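Local atomic coordinates of uncharacterized protein Atu2452 (Agrobacterium tumefaciens, PDB entry 2R8B), a protein that is of unknown function but has an alpha/beta-hydrolase fold of the dienelactone hydrolase family and is probably a serine hydrolase. Residues F79-G82 and A83-P87; K132-R135 and E136-A140; A156-L159 and I160-E164. All coordinates share one frame; numbering follows the deposited sequence.

Overall arrangement
From the N terminus, contact 1 comes first, at the end of helix 75-85 in the crossover between strands 64-68 and 90-94. Contact 2 ends the long helix 117-138 just before strand 143-148. Contact 3 ends helix 150-161, which follows the probable nucleophile elbow and leads towards strand 168-172. Each is local to one helix end, so none closes a long loop; they run in series without nesting or crossing. Contacts 1 and 3 lie on opposite sides of the chain's centre, their centres about 23 Å apart. Contacts 2 and 3 touch, Lys132 packing against Gln162 and joining two neighbouring helix ends. Contact 1 faces helix 234-244.

Contact 1. Residues F79-G82 and A83-P87; sequences FDFG and ARLLP
The Phe81 ring carries the Leu85 methyl CD1 over one face and meets the Arg84 guanidinium at its rim. CD1 of Leu85 sits 4.0 Å from the ring centroid, 25° off the normal and displaced toward the rim, a CH-pi contact whose nearest pair is Phe81 CE2 and Leu85 CD1 at 3.6 Å. NH2 of Arg84 lies in the ring plane, 3.6 Å from Phe81 CD1, while NH1 approaches obliquely. The guanidinium and ring planes stand 70° apart, and CD1 of Phe81 is in turn at the guanidinium's edge. One guanidinium face looks onto the Asp80 carbonyl oxygen, which lies 4.3 Å above the guanidinium plane, over its centre. A bend at chi3 (-69°) folds the arginine back along the helix to reach this place. Phe81 CG, trans to its own nitrogen, sends the ring out beside Leu85, and the two side chains run together in the same direction.

Beneath them the helix is weakly bonded. Arg84 N donates to Asp80 O at 2.9 Å in a nearly straight bond, but Ala83 N divides weakly between Phe79 O and Asp80 O, and Leu85 N reaches Phe81 O in a weak bond of 3.2 Å. Phe81 also touches Ile237 of helix 234-244, on which Leu85 packs too; Phe79 and Ala83 turn instead to strands 53-56 and 90-94. The apolar pair thus joins two helices. Asp80 OD2 is 6.8 Å from Arg84 NH2, too far for a salt bridge, so the arginine's charge is probably eased more by the backbone carbonyl dipoles beside it than by the carboxylate.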
loop_
_atom_site.group_PDB
_atom_site.type_symbol
_atom_site.label_atom_id
_atom_site.label_comp_id
_atom_site.label_asym_id
_atom_site.label_seq_id
_atom_site.Cartn_x
_atom_site.Cartn_y
_atom_site.Cartn_z
ATOM N N PHE A 79 2.082 7.157 -10.207
ATOM C CA PHE A 79 3.198 8.089 -10.105
ATOM C C PHE A 79 2.783 9.551 -9.996
ATOM O O PHE A 79 3.087 10.170 -8.981
ATOM C CB PHE A 79 4.213 7.892 -11.247
ATOM C CG PHE A 79 5.554 8.591 -11.030
ATOM C CD1 PHE A 79 6.452 8.126 -10.075
ATOM C CD2 PHE A 79 5.916 9.685 -11.820
ATOM C CE1 PHE A 79 7.663 8.726 -9.883
ATOM C CE2 PHE A 79 7.149 10.306 -11.662
ATOM C CZ PHE A 79 8.034 9.827 -10.686
ATOM N N ASP A 80 2.120 10.134 -11.000
ATOM C CA ASP A 80 1.930 11.593 -10.928
ATOM C C ASP A 80 0.831 11.892 -9.962
ATOM O O ASP A 80 0.813 12.951 -9.339
ATOM C CB ASP A 80 1.682 12.264 -12.278
ATOM C CG ASP A 80 2.191 11.442 -13.417
ATOM O OD1 ASP A 80 2.858 11.996 -14.309
ATOM O OD2 ASP A 80 1.916 10.209 -13.386
ATOM N N PHE A 81 -0.067 10.934 -9.804
ATOM C CA PHE A 81 -1.099 11.060 -8.799
ATOM C C PHE A 81 -0.518 11.434 -7.434
ATOM O O PHE A 81 -0.965 12.397 -6.798
ATOM C CB PHE A 81 -1.875 9.777 -8.676
ATOM C CG PHE A 81 -2.949 9.859 -7.665
ATOM C CD1 PHE A 81 -4.002 10.762 -7.828
ATOM C CD2 PHE A 81 -2.923 9.062 -6.530
ATOM C CE1 PHE A 81 -5.032 10.843 -6.887
ATOM C CE2 PHE A 81 -3.971 9.129 -5.585
ATOM C CZ PHE A 81 -5.010 10.026 -5.762
ATOM N N GLY A 82 0.476 10.658 -7.006
ATOM C CA GLY A 82 1.269 10.946 -5.813
ATOM C C GLY A 82 2.401 11.979 -5.934
ATOM O O GLY A 82 2.971 12.384 -4.938
ATOM N N ALA A 83 2.758 12.416 -7.129
ATOM C CA ALA A 83 3.694 13.542 -7.208
ATOM C C ALA A 83 2.939 14.813 -6.843
ATOM O O ALA A 83 3.417 15.657 -6.056
ATOM C CB ALA A 83 4.339 13.651 -8.611
ATOM N N ARG A 84 1.752 14.902 -7.443
ATOM C CA ARG A 84 0.738 15.908 -7.180
ATOM C C ARG A 84 0.375 15.881 -5.688
ATOM O O ARG A 84 0.158 16.914 -5.096
ATOM C CB ARG A 84 -0.509 15.585 -8.023
ATOM C CG ARG A 84 -1.152 16.720 -8.875
ATOM C CD ARG A 84 -2.703 16.424 -9.117
ATOM N NE ARG A 84 -2.981 15.269 -9.997
ATOM C CZ ARG A 84 -3.319 14.045 -9.587
ATOM N NH1 ARG A 84 -3.443 13.773 -8.288
ATOM N NH2 ARG A 84 -3.536 13.085 -10.478
ATOM N N LEU A 85 0.324 14.712 -5.066
ATOM C CA LEU A 85 -0.101 14.701 -3.679
ATOM C C LEU A 85 0.912 15.212 -2.661
ATOM O O LEU A 85 0.540 15.882 -1.711
ATOM C CB LEU A 85 -0.572 13.322 -3.258
ATOM C CG LEU A 85 -2.040 13.128 -3.570
ATOM C CD1 LEU A 85 -2.408 11.653 -3.511
ATOM C CD2 LEU A 85 -2.835 13.955 -2.596
ATOM N N LEU A 86 2.176 14.844 -2.805
ATOM C CA LEU A 86 3.176 15.259 -1.840
ATOM C C LEU A 86 4.292 15.921 -2.625
ATOM O O LEU A 86 5.268 15.293 -3.087
ATOM C CB LEU A 86 3.609 14.110 -0.927
ATOM C CG LEU A 86 2.559 13.795 0.158
ATOM C CD1 LEU A 86 2.766 12.422 0.766
ATOM C CD2 LEU A 86 2.485 14.867 1.246
ATOM N N PRO A 87 4.130 17.226 -2.788
ATOM C CA PRO A 87 4.752 17.954 -3.859
ATOM C C PRO A 87 6.246 17.735 -3.785
ATOM O O PRO A 87 6.964 17.931 -4.774
ATOM C CB PRO A 87 4.409 19.415 -3.524
ATOM C CG PRO A 87 3.176 19.334 -2.656
ATOM C CD PRO A 87 3.367 18.088 -1.866
#

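Contact 2. Residues K132-R135 and E136-A140; sequences KANR and EHYQA
Asn134 and Tyr138, one helical turn apart, lie alongside each other and point the same way, the amide and ring planes 15° from parallel. Asn134 OD1 comes within 3.6 Å of Tyr138 CE1, and CD1 of the ring passes 3.4 Å from the Asn134 carbonyl oxygen, which also accepts Tyr138 N at 2.9 Å. Both side chains start with CG opposite the carbonyl carbon (chi1 -74° in Asn134), and this shared rotation sets them side by side. Asn134 ND2 donates to Phe130 O one turn back, with a weak bond to Lys48 O as well. The same two side chains pack on strand 90-94, Asn134 against Leu92 and Tyr138 against Thr90. On the tyrosine ring, ND1 of His137 lies 3.6 Å above the plane, offset toward the rim.

Arg135 turns the other way: its chain bends at chi2 (86°) and brings CD to 4.4 Å from Ala140 CB, while NE is bonded to Gly141 O just beyond. Side chain and main chain of Arg135 therefore both hold the residues that follow the helix. Gln139 adopts positive phi, Ala140 N donates to Arg135 O at 3.3 Å in the carbonyl plane, and Gln139 N donates to Glu136 O at 3.0 Å. This is a Schellman motif, ending helix 117-138 and turning the chain toward strand 143-148 of the central sheet.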
loop_
_atom_site.group_PDB
_atom_site.type_symbol
_atom_site.label_atom_id
_atom_site.label_comp_id
_atom_site.label_asym_id
_atom_site.label_seq_id
_atom_site.Cartn_x
_atom_site.Cartn_y
_atom_site.Cartn_z
ATOM N N LYS A 132 13.268 0.106 2.675
ATOM C CA LYS A 132 14.435 0.455 3.523
ATOM C C LYS A 132 15.658 0.962 2.719
ATOM O O LYS A 132 16.385 1.884 3.154
ATOM C CB LYS A 132 14.895 -0.740 4.375
ATOM C CG LYS A 132 13.977 -1.117 5.546
ATOM C CD LYS A 132 13.896 -2.647 5.711
ATOM C CE LYS A 132 13.248 -3.079 7.037
ATOM N NZ LYS A 132 14.283 -3.117 8.127
ATOM N N ALA A 133 15.893 0.317 1.571
ATOM C CA ALA A 133 17.074 0.581 0.753
ATOM C C ALA A 133 16.951 1.947 0.077
ATOM O O ALA A 133 17.934 2.658 -0.031
ATOM C CB ALA A 133 17.313 -0.552 -0.275
ATOM N N ASN A 134 15.738 2.329 -0.329
ATOM C CA ASN A 134 15.512 3.658 -0.929
ATOM C C ASN A 134 15.470 4.780 0.086
ATOM O O ASN A 134 15.941 5.868 -0.199
ATOM C CB ASN A 134 14.245 3.679 -1.780
ATOM C CG ASN A 134 14.426 2.963 -3.081
ATOM O OD1 ASN A 134 14.915 3.508 -4.051
ATOM N ND2 ASN A 134 14.035 1.725 -3.106
ATOM N N ARG A 135 14.848 4.525 1.234
ATOM C CA ARG A 135 15.060 5.315 2.437
ATOM C C ARG A 135 16.552 5.737 2.537
ATOM O O ARG A 135 16.856 6.907 2.549
ATOM C CB ARG A 135 14.675 4.450 3.630
ATOM C CG ARG A 135 14.638 5.148 4.950
ATOM C CD ARG A 135 13.284 5.760 5.061
ATOM N NE ARG A 135 12.735 5.935 6.419
ATOM C CZ ARG A 135 12.722 5.072 7.446
ATOM N NH1 ARG A 135 13.258 3.829 7.386
ATOM N NH2 ARG A 135 12.130 5.493 8.571
ATOM N N GLU A 136 17.486 4.794 2.572
ATOM C CA GLU A 136 18.911 5.140 2.607
ATOM C C GLU A 136 19.265 6.040 1.439
ATOM O O GLU A 136 19.719 7.152 1.636
ATOM C CB GLU A 136 19.798 3.889 2.555
ATOM C CG GLU A 136 19.758 2.968 3.831
ATOM C CD GLU A 136 20.985 3.171 4.814
ATOM O OE1 GLU A 136 20.918 2.627 5.970
ATOM O OE2 GLU A 136 21.998 3.856 4.424
ATOM N N HIS A 137 19.020 5.563 0.223
ATOM C CA HIS A 137 19.512 6.224 -0.959
ATOM C C HIS A 137 19.140 7.696 -1.034
ATOM O O HIS A 137 20.026 8.545 -1.187
ATOM C CB HIS A 137 19.097 5.496 -2.224
ATOM C CG HIS A 137 19.636 6.131 -3.460
ATOM N ND1 HIS A 137 18.838 6.461 -4.540
ATOM C CD2 HIS A 137 20.887 6.551 -3.769
ATOM C CE1 HIS A 137 19.584 7.043 -5.471
ATOM N NE2 HIS A 137 20.822 7.128 -5.016
ATOM N N TYR A 138 17.846 7.992 -0.897
ATOM C CA TYR A 138 17.333 9.396 -0.913
ATOM C C TYR A 138 17.382 10.158 0.424
ATOM O O TYR A 138 17.050 11.347 0.482
ATOM C CB TYR A 138 15.892 9.452 -1.444
ATOM C CG TYR A 138 15.745 8.854 -2.803
ATOM C CD1 TYR A 138 15.112 7.661 -2.954
ATOM C CD2 TYR A 138 16.261 9.485 -3.949
ATOM C CE1 TYR A 138 14.950 7.087 -4.191
ATOM C CE2 TYR A 138 16.115 8.908 -5.228
ATOM C CZ TYR A 138 15.451 7.692 -5.318
ATOM O OH TYR A 138 15.228 7.048 -6.509
ATOM N N GLN A 139 17.766 9.456 1.491
ATOM C CA GLN A 139 17.878 10.047 2.839
ATOM C C GLN A 139 16.516 10.628 3.223
ATOM O O GLN A 139 16.408 11.766 3.710
ATOM C CB GLN A 139 18.979 11.117 2.852
ATOM C CG GLN A 139 20.146 10.749 1.967
ATOM C CD GLN A 139 21.279 11.774 2.039
ATOM O OE1 GLN A 139 21.958 11.900 3.058
ATOM N NE2 GLN A 139 21.491 12.498 0.955
ATOM N N ALA A 140 15.487 9.843 2.922
ATOM C CA ALA A 140 14.095 10.197 3.133
ATOM C C ALA A 140 13.786 10.079 4.614
ATOM O O ALA A 140 14.554 9.470 5.373
ATOM C CB ALA A 140 13.175 9.259 2.316
#

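Contact 3. Residues A156-L159 and I160-E164; sequences ANVL and IEQPE
The carbonyl oxygen of Val158 is gripped by two amides of the turn that ends the helix. Gln162 N donates to Val158 O at 2.8 Å, straight enough at 161°. A weak bond to Val158 O, 3.1 Å long, is added by Glu161 N. The main partner of Glu161 N is Asn157 O, 2.7 Å away, so this one N-H is shared between successive carbonyls. Ile160 N keeps the regular bond to Ala156 O. After the Gln162 N bond the helical pattern stops: Pro163 has no N-H to offer, and its CA makes a CA-H...O contact of 3.2 Å with Leu159 O. That oxygen also receives Gln217 NE2.

Side chains follow the same spacing. Val158 and Gln162 slant across each other, with Val158 CG1 3.8 Å from Gln162 CG. The glutamine chain bends at chi2 (-84°) and curls back so that NE2 donates to Glu161 O at 2.9 Å. The carbonyl lies in the amide plane of Gln162, but the donor stands well above the plane of the carbonyl and misses its lone pairs. Asn157 and Glu161 meet obliquely, Glu161 CG being 3.7 Å from Asn157 ND2, with amide and carboxylate planes 31° apart. Their own polar ends look to others: Asn157 ND2 bonds Thr124 OG1 of helix 117-138, and Glu161 OE1 forms a long, weak ion pair with Lys181. On another side Ile160 CD1 rests 3.6 Å from Ala156 O and the side chain packs on Pro180.

With Asn157 buried, the Thr124 bond supplies its amide with a partner and joins two neighbouring helices. Asn157 O and Val158 O still have helical amides; Leu159 O, whose helical donor would be the proline nitrogen, is served instead by Gln217 NE2, which would probably offset part of the partial negative charge at this C-terminal end.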
loop_
_atom_site.group_PDB
_atom_site.type_symbol
_atom_site.label_atom_id
_atom_site.label_comp_id
_atom_site.label_asym_id
_atom_site.label_seq_id
_atom_site.Cartn_x
_atom_site.Cartn_y
_atom_site.Cartn_z
ATOM N N ALA A 156 -0.682 -3.801 3.019
ATOM C CA ALA A 156 -1.250 -4.253 4.261
ATOM C C ALA A 156 -0.361 -5.309 4.908
ATOM O O ALA A 156 -0.032 -5.181 6.087
ATOM C CB ALA A 156 -2.552 -4.754 4.042
ATOM N N ASN A 157 0.088 -6.329 4.174
ATOM C CA ASN A 157 0.950 -7.381 4.785
ATOM C C ASN A 157 2.279 -6.782 5.329
ATOM O O ASN A 157 2.797 -7.224 6.393
ATOM C CB ASN A 157 1.203 -8.547 3.827
ATOM C CG ASN A 157 1.670 -9.834 4.555
ATOM O OD1 ASN A 157 0.982 -10.353 5.440
ATOM N ND2 ASN A 157 2.823 -10.366 4.159
ATOM N N VAL A 158 2.822 -5.762 4.657
ATOM C CA VAL A 158 3.994 -5.099 5.224
ATOM C C VAL A 158 3.666 -4.449 6.569
ATOM O O VAL A 158 4.384 -4.657 7.543
ATOM C CB VAL A 158 4.611 -4.059 4.322
ATOM C CG1 VAL A 158 5.804 -3.487 5.053
ATOM C CG2 VAL A 158 5.062 -4.652 2.962
ATOM N N LEU A 159 2.572 -3.686 6.629
ATOM C CA LEU A 159 2.050 -3.151 7.896
ATOM C C LEU A 159 1.972 -4.182 9.002
ATOM O O LEU A 159 2.173 -3.860 10.183
ATOM C CB LEU A 159 0.652 -2.598 7.682
ATOM C CG LEU A 159 0.620 -1.467 6.657
ATOM C CD1 LEU A 159 -0.808 -0.932 6.501
ATOM C CD2 LEU A 159 1.597 -0.334 6.978
ATOM N N ILE A 160 1.646 -5.425 8.622
ATOM C CA ILE A 160 1.566 -6.548 9.547
ATOM C C ILE A 160 2.905 -7.164 9.917
ATOM O O ILE A 160 3.110 -7.533 11.078
ATOM C CB ILE A 160 0.653 -7.626 8.981
ATOM C CG1 ILE A 160 -0.807 -7.178 9.107
ATOM C CG2 ILE A 160 0.828 -8.910 9.719
ATOM C CD1 ILE A 160 -1.710 -7.744 8.008
ATOM N N GLU A 161 3.805 -7.315 8.949
ATOM C CA GLU A 161 5.035 -8.079 9.206
ATOM C C GLU A 161 6.171 -7.177 9.686
ATOM O O GLU A 161 7.079 -7.623 10.399
ATOM C CB GLU A 161 5.463 -8.828 7.955
ATOM C CG GLU A 161 4.420 -9.805 7.439
ATOM C CD GLU A 161 4.429 -11.134 8.204
ATOM O OE1 GLU A 161 3.345 -11.697 8.505
ATOM O OE2 GLU A 161 5.530 -11.625 8.507
ATOM N N GLN A 162 6.115 -5.908 9.289
ATOM C CA GLN A 162 7.100 -4.902 9.700
ATOM C C GLN A 162 6.315 -3.789 10.321
ATOM O O GLN A 162 6.209 -2.692 9.741
ATOM C CB GLN A 162 7.809 -4.337 8.492
ATOM C CG GLN A 162 8.142 -5.361 7.443
ATOM C CD GLN A 162 9.429 -6.080 7.759
ATOM O OE1 GLN A 162 10.418 -5.916 7.057
ATOM N NE2 GLN A 162 9.434 -6.854 8.834
ATOM N N PRO A 163 5.706 -4.068 11.477
ATOM C CA PRO A 163 4.719 -3.091 11.915
ATOM C C PRO A 163 5.349 -1.695 12.133
ATOM O O PRO A 163 4.645 -0.694 12.154
ATOM C CB PRO A 163 4.152 -3.730 13.207
ATOM C CG PRO A 163 5.232 -4.673 13.672
ATOM C CD PRO A 163 5.858 -5.190 12.424
ATOM N N GLU A 164 6.673 -1.631 12.224
ATOM C CA GLU A 164 7.321 -0.394 12.586
ATOM C C GLU A 164 7.948 0.363 11.422
ATOM O O GLU A 164 8.590 1.414 11.609
ATOM C CB GLU A 164 8.292 -0.617 13.754
ATOM C CG GLU A 164 7.546 -0.510 15.081
ATOM C CD GLU A 164 8.436 -0.448 16.353
ATOM O OE1 GLU A 164 9.628 -0.060 16.245
ATOM O OE2 GLU A 164 7.923 -0.754 17.473
#